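Local coordinates for glycosyltransferase (Streptomyces halstedii, PDB 3WAD), which belongs to the GT-B glycosyltransferases of the erythromycin biosynthesis protein CIII-like family, enzymes built from two Rossmann-like domains, at residues L126-A131 / G407-V412. Sequence-based numbering, arbitrary orientation.
Sequences LVIWDA and GELVRV
Leu126 and Ile128 meet Leu409 and Val412 with no flat side chain between them; the flat groups of the two segments stay out of the contact. Among them, the Arg411 guanidinium sits away from the strand: Gly407 O stands 3.7 Å off one of its faces, above its middle, and the Glu408 carboxylate lies at its edge, where crowding in the model makes the fine geometry doubtful. The apolar contact is carried mostly by methyl groups, with the Leu409 CB methylene. Leu126 has CG anti to its N (chi1 -174°), and its two methyls go to Val412 and Leu409. CD1 touches Val412 CG1 at 3.6 Å, while CD2 lies 3.8 Å from Leu409 CB and also approaches the Leu409 carbonyl oxygen. Further along the strand, Ile128 CD1 reaches Leu409 CD1 at 4.0 Å. In all three pairs the side chains cross nearly at right angles, and the touches are few and local. The axes of strand 126-130 and helical segment 407-412 approach to 9.7 Å, with their directions 123° apart, and only 166 Å² is buried. Leu20 of helix 18-27 touches both Ile128 and Leu409. The last helix of the chain, 402-415, thus packs on the central parallel sheet of the N-terminal domain, a return characteristic of GT-B enzymes. Between these two segments the contact rests on van der Waals packing and, probably, the exclusion of water from buried aliphatic groups.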
ATOM      1  N   LEU B 126      17.764   8.387   3.204  1.00 30.76           N
ATOM      2  CA  LEU B 126      17.339   8.948   1.865  1.00 29.07           C
ATOM      3  C   LEU B 126      16.093   9.856   2.120  1.00 30.71           C
ATOM      4  O   LEU B 126      15.194   9.453   2.915  1.00 28.92           O
ATOM      5  CB  LEU B 126      17.075   7.777   0.917  1.00 29.84           C
ATOM      6  CG  LEU B 126      16.754   8.066  -0.582  1.00 26.73           C
ATOM      7  CD1 LEU B 126      17.986   8.701  -1.261  1.00 25.61           C
ATOM      8  CD2 LEU B 126      16.315   6.839  -1.245  1.00 29.90           C
ATOM      9  N   VAL B 127      16.119  11.129   1.661  1.00 29.31           N
ATOM     10  CA  VAL B 127      14.874  11.930   1.531  1.00 27.36           C
ATOM     11  C   VAL B 127      14.380  11.909   0.057  1.00 28.59           C
ATOM     12  O   VAL B 127      15.195  12.097  -0.913  1.00 26.91           O
ATOM     13  CB  VAL B 127      15.012  13.321   2.135  1.00 28.31           C
ATOM     14  CG1 VAL B 127      13.685  14.251   1.907  1.00 26.69           C
ATOM     15  CG2 VAL B 127      15.389  13.192   3.666  1.00 25.77           C
ATOM     16  N   ILE B 128      13.085  11.589  -0.135  1.00 26.31           N
ATOM     17  CA  ILE B 128      12.431  11.635  -1.513  1.00 25.52           C
ATOM     18  C   ILE B 128      11.334  12.689  -1.411  1.00 26.15           C
ATOM     19  O   ILE B 128      10.409  12.547  -0.605  1.00 25.58           O
ATOM     20  CB  ILE B 128      11.824  10.329  -1.970  1.00 25.26           C
ATOM     21  CG1 ILE B 128      12.899   9.172  -1.938  1.00 25.35           C
ATOM     22  CG2 ILE B 128      11.152  10.471  -3.398  1.00 28.96           C
ATOM     23  CD1 ILE B 128      12.345   7.846  -2.235  1.00 26.92           C
ATOM     24  N   TRP B 129      11.486  13.789  -2.143  1.00 24.32           N
ATOM     25  CA  TRP B 129      10.509  14.876  -2.002  1.00 23.85           C
ATOM     26  C   TRP B 129       9.784  15.079  -3.330  1.00 24.33           C
ATOM     27  O   TRP B 129      10.402  15.253  -4.383  1.00 21.87           O
ATOM     28  CB  TRP B 129      11.113  16.158  -1.569  1.00 22.50           C
ATOM     29  CG  TRP B 129      12.430  16.631  -2.261  1.00 25.44           C
ATOM     30  CD1 TRP B 129      13.735  16.045  -2.178  1.00 24.37           C
ATOM     31  CD2 TRP B 129      12.570  17.775  -3.124  1.00 24.18           C
ATOM     32  NE1 TRP B 129      14.636  16.836  -2.877  1.00 23.41           N
ATOM     33  CE2 TRP B 129      13.958  17.874  -3.482  1.00 25.35           C
ATOM     34  CE3 TRP B 129      11.685  18.804  -3.526  1.00 22.19           C
ATOM     35  CZ2 TRP B 129      14.453  18.930  -4.269  1.00 26.03           C
ATOM     36  CZ3 TRP B 129      12.176  19.840  -4.300  1.00 21.30           C
ATOM     37  CH2 TRP B 129      13.574  19.900  -4.664  1.00 23.24           C
ATOM     38  N   ASP B 130       8.468  15.116  -3.250  1.00 23.95           N
ATOM     39  CA  ASP B 130       7.648  15.681  -4.344  1.00 22.79           C
ATOM     40  C   ASP B 130       8.200  17.034  -4.822  1.00 22.86           C
ATOM     41  O   ASP B 130       8.511  17.888  -3.997  1.00 21.21           O
ATOM     42  CB  ASP B 130       6.243  15.860  -3.831  1.00 21.94           C
ATOM     43  CG  ASP B 130       5.418  16.844  -4.709  1.00 23.36           C
ATOM     44  OD1 ASP B 130       4.779  16.332  -5.614  1.00 20.40           O
ATOM     45  OD2 ASP B 130       5.428  18.091  -4.461  1.00 23.62           O
ATOM     46  N   ALA B 131       8.273  17.221  -6.156  1.00 22.99           N
ATOM     47  CA  ALA B 131       9.053  18.321  -6.741  1.00 21.68           C
ATOM     48  C   ALA B 131       8.558  19.724  -6.329  1.00 22.44           C
ATOM     49  O   ALA B 131       9.273  20.722  -6.463  1.00 22.62           O
ATOM     50  CB  ALA B 131       9.131  18.170  -8.261  1.00 20.25           C
ATOM     51  N   GLY B 407      16.459  -0.337  -6.282  1.00 28.52           N
ATOM     52  CA  GLY B 407      17.883  -0.688  -6.297  1.00 30.08           C
ATOM     53  C   GLY B 407      18.723   0.525  -6.612  1.00 30.44           C
ATOM     54  O   GLY B 407      19.728   0.709  -6.006  1.00 29.38           O
ATOM     55  N   GLU B 408      18.264   1.394  -7.525  1.00 31.63           N
ATOM     56  CA  GLU B 408      18.964   2.660  -7.745  1.00 30.72           C
ATOM     57  C   GLU B 408      18.897   3.585  -6.581  1.00 30.52           C
ATOM     58  O   GLU B 408      19.825   4.353  -6.327  1.00 30.57           O
ATOM     59  CB  GLU B 408      18.392   3.415  -8.956  1.00 30.73           C
ATOM     60  CG  GLU B 408      18.470   2.664 -10.185  1.00 35.18           C
ATOM     61  CD  GLU B 408      19.837   2.759 -10.846  1.00 42.87           C
ATOM     62  OE1 GLU B 408      20.834   3.284 -10.248  1.00 40.02           O
ATOM     63  OE2 GLU B 408      19.915   2.229 -11.983  1.00 50.45           O
ATOM     64  N   LEU B 409      17.756   3.590  -5.877  1.00 29.71           N
ATOM     65  CA  LEU B 409      17.621   4.517  -4.793  1.00 27.47           C
ATOM     66  C   LEU B 409      18.578   4.104  -3.642  1.00 26.20           C
ATOM     67  O   LEU B 409      19.032   4.936  -2.877  1.00 24.46           O
ATOM     68  CB  LEU B 409      16.142   4.537  -4.291  1.00 28.45           C
ATOM     69  CG  LEU B 409      15.169   5.252  -5.270  1.00 28.74           C
ATOM     70  CD1 LEU B 409      13.732   5.150  -4.780  1.00 30.23           C
ATOM     71  CD2 LEU B 409      15.556   6.684  -5.498  1.00 22.48           C
ATOM     72  N   VAL B 410      18.765   2.797  -3.481  1.00 26.78           N
ATOM     73  CA  VAL B 410      19.717   2.277  -2.474  1.00 26.58           C
ATOM     74  C   VAL B 410      21.115   2.703  -2.929  1.00 27.31           C
ATOM     75  O   VAL B 410      21.898   3.092  -2.081  1.00 28.80           O
ATOM     76  CB  VAL B 410      19.580   0.743  -2.294  1.00 26.56           C
ATOM     77  CG1 VAL B 410      20.801   0.096  -1.573  1.00 30.13           C
ATOM     78  CG2 VAL B 410      18.283   0.395  -1.510  1.00 25.36           C
ATOM     79  N   ARG B 411      21.416   2.667  -4.243  1.00 29.27           N
ATOM     80  CA  ARG B 411      22.759   3.138  -4.704  1.00 30.52           C
ATOM     81  C   ARG B 411      22.910   4.612  -4.470  1.00 30.24           C
ATOM     82  O   ARG B 411      24.000   5.058  -4.210  1.00 30.99           O
ATOM     83  CB  ARG B 411      23.055   2.759  -6.153  1.00 31.29           C
ATOM     84  CG  ARG B 411      23.263   1.204  -6.302  1.00 37.80           C
ATOM     85  CD  ARG B 411      23.661   0.756  -7.688  1.00 45.37           C
ATOM     86  NE  ARG B 411      22.825  -0.377  -8.136  1.00 53.33           N
ATOM     87  CZ  ARG B 411      21.767  -0.275  -8.955  1.00 56.10           C
ATOM     88  NH1 ARG B 411      21.395   0.911  -9.436  1.00 58.12           N
ATOM     89  NH2 ARG B 411      21.075  -1.358  -9.304  1.00 56.33           N
ATOM     90  N   VAL B 412      21.819   5.395  -4.544  1.00 28.97           N
ATOM     91  CA  VAL B 412      21.909   6.840  -4.201  1.00 27.05           C
ATOM     92  C   VAL B 412      22.225   7.001  -2.748  1.00 25.84           C
ATOM     93  O   VAL B 412      23.059   7.840  -2.402  1.00 25.29           O
ATOM     94  CB  VAL B 412      20.586   7.726  -4.442  1.00 26.52           C
ATOM     95  CG1 VAL B 412      20.646   9.087  -3.654  1.00 29.73           C
ATOM     96  CG2 VAL B 412      20.450   8.040  -5.860  1.00 28.85           C
TER